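Local atomic coordinates of NADPH-flavin oxidoreductase (Vibrio harveyi, PDB entry 1BKJ), a protein that catalyses the NADPH-dependent reduction of FMN to FMNH2 and supplies the reduced flavin to luciferase for bioluminescence. Residues P226-L229 with P230-S234. Residues are numbered along the deposited sequence; the frame is centred on the assembly and turned at random.
Sequences PHIL and PYLNS
P230 settles its ring against the turn before it, CD lying 3.4 Å from O of H227 and 3.6 Å from O of P226, and so illustrates how a proline fits the first turn of a helix: lacking an N-H, it can make no backbone bond back to P226. Three i to i+4 bonds cross from residues 227-229. N of Y231 reaches O of H227 at 3.0 Å, somewhat bent (147°), whereas N of L232 to O of I228 and N of N233 to O of L229 are straighter, the last 2.9 Å long; N of S234 to O of P230 continues the series.

The tight side is buried: I228 packs on R133 and on E99 of the second subunit, L232 on A150 and on T98 of that subunit, and their own touch, CG2 to CD1 at 4.4 Å, is minor. Y231, with CG anti to its nitrogen (chi1 164°), sends its ring away from the first turn, and the hydroxyl is bonded to D140 and V151.

On the partly exposed flank L229 and N233 run obliquely past each other, CG of L229 3.8 Å from OD1 of N233; L229 also touches T98 of the second subunit. The amide nitrogen of N233 bonds O of L237. Solvent lies at P230 and S234, where OG of S234 turns back to O of Y231 (2.7 Å), 25° out of the carbonyl plane.

Backbone bonds thus hold this short helix together, while Y231, N233, I228, L229 and L232 join it to strand 149-158, helix 136-142, the C-terminal tail and the dimer partner.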
loop_
_atom_site.group_PDB
_atom_site.type_symbol
_atom_site.label_atom_id
_atom_site.label_comp_id
_atom_site.label_asym_id
_atom_site.label_seq_id
_atom_site.Cartn_x
_atom_site.Cartn_y
_atom_site.Cartn_z
ATOM N N PRO A 226 18.881 -9.700 1.748
ATOM C CA PRO A 226 18.851 -10.581 2.930
ATOM C C PRO A 226 18.929 -9.960 4.338
ATOM O O PRO A 226 18.560 -10.617 5.318
ATOM C CB PRO A 226 20.002 -11.550 2.654
ATOM C CG PRO A 226 20.953 -10.722 1.883
ATOM C CD PRO A 226 20.057 -10.008 0.913
ATOM N N HIS A 227 19.365 -8.701 4.424
ATOM C CA HIS A 227 19.482 -7.962 5.690
ATOM C C HIS A 227 18.156 -7.379 6.225
ATOM O O HIS A 227 18.132 -6.828 7.330
ATOM C CB HIS A 227 20.478 -6.804 5.520
ATOM C CG HIS A 227 20.075 -5.822 4.460
ATOM N ND1 HIS A 227 20.370 -6.011 3.130
ATOM C CD2 HIS A 227 19.328 -4.692 4.524
ATOM C CE1 HIS A 227 19.818 -5.045 2.417
ATOM N NE2 HIS A 227 19.176 -4.233 3.242
ATOM N N ILE A 228 17.091 -7.457 5.429
ATOM C CA ILE A 228 15.784 -6.894 5.776
ATOM C C ILE A 228 15.091 -7.454 7.025
ATOM O O ILE A 228 14.619 -6.648 7.843
ATOM C CB ILE A 228 14.853 -6.797 4.496
ATOM C CG1 ILE A 228 15.346 -5.658 3.592
ATOM C CG2 ILE A 228 13.347 -6.620 4.844
ATOM C CD1 ILE A 228 15.275 -4.256 4.201
ATOM N N LEU A 229 15.034 -8.787 7.183
ATOM C CA LEU A 229 14.427 -9.385 8.390
ATOM C C LEU A 229 15.267 -9.030 9.640
ATOM O O LEU A 229 14.677 -8.644 10.644
ATOM C CB LEU A 229 14.135 -10.896 8.260
ATOM C CG LEU A 229 13.347 -11.585 9.390
ATOM C CD1 LEU A 229 11.936 -11.017 9.524
ATOM C CD2 LEU A 229 13.285 -13.069 9.125
ATOM N N PRO A 230 16.634 -9.139 9.600
ATOM C CA PRO A 230 17.395 -8.758 10.799
ATOM C C PRO A 230 17.207 -7.252 11.130
ATOM O O PRO A 230 17.158 -6.876 12.302
ATOM C CB PRO A 230 18.839 -9.059 10.397
ATOM C CG PRO A 230 18.698 -10.243 9.576
ATOM C CD PRO A 230 17.513 -9.925 8.702
ATOM N N TYR A 231 17.048 -6.420 10.093
ATOM C CA TYR A 231 16.801 -4.980 10.282
ATOM C C TYR A 231 15.449 -4.751 10.995
ATOM O O TYR A 231 15.385 -3.949 11.920
ATOM C CB TYR A 231 16.836 -4.199 8.953
ATOM C CG TYR A 231 16.216 -2.801 9.049
ATOM C CD1 TYR A 231 16.821 -1.788 9.837
ATOM C CD2 TYR A 231 14.976 -2.508 8.417
ATOM C CE1 TYR A 231 16.193 -0.517 10.003
ATOM C CE2 TYR A 231 14.350 -1.238 8.574
ATOM C CZ TYR A 231 14.968 -0.256 9.372
ATOM O OH TYR A 231 14.366 0.968 9.545
ATOM N N LEU A 232 14.374 -5.374 10.505
ATOM C CA LEU A 232 13.054 -5.238 11.119
ATOM C C LEU A 232 13.095 -5.726 12.568
ATOM O O LEU A 232 12.645 -5.011 13.459
ATOM C CB LEU A 232 11.989 -5.994 10.312
ATOM C CG LEU A 232 11.559 -5.422 8.944
ATOM C CD1 LEU A 232 10.590 -6.372 8.260
ATOM C CD2 LEU A 232 10.929 -4.030 9.084
ATOM N N ASN A 233 13.745 -6.874 12.800
ATOM C CA ASN A 233 13.896 -7.464 14.138
ATOM C C ASN A 233 14.683 -6.568 15.098
ATOM O O ASN A 233 14.361 -6.532 16.283
ATOM C CB ASN A 233 14.574 -8.841 14.074
ATOM C CG ASN A 233 13.724 -9.908 13.389
ATOM O OD1 ASN A 233 14.230 -10.984 13.083
ATOM N ND2 ASN A 233 12.453 -9.620 13.137
ATOM N N SER A 234 15.684 -5.836 14.582
ATOM C CA SER A 234 16.513 -4.907 15.377
ATOM C C SER A 234 15.702 -3.694 15.866
ATOM O O SER A 234 16.075 -3.046 16.846
ATOM C CB SER A 234 17.753 -4.426 14.591
ATOM O OG SER A 234 17.450 -3.411 13.635
#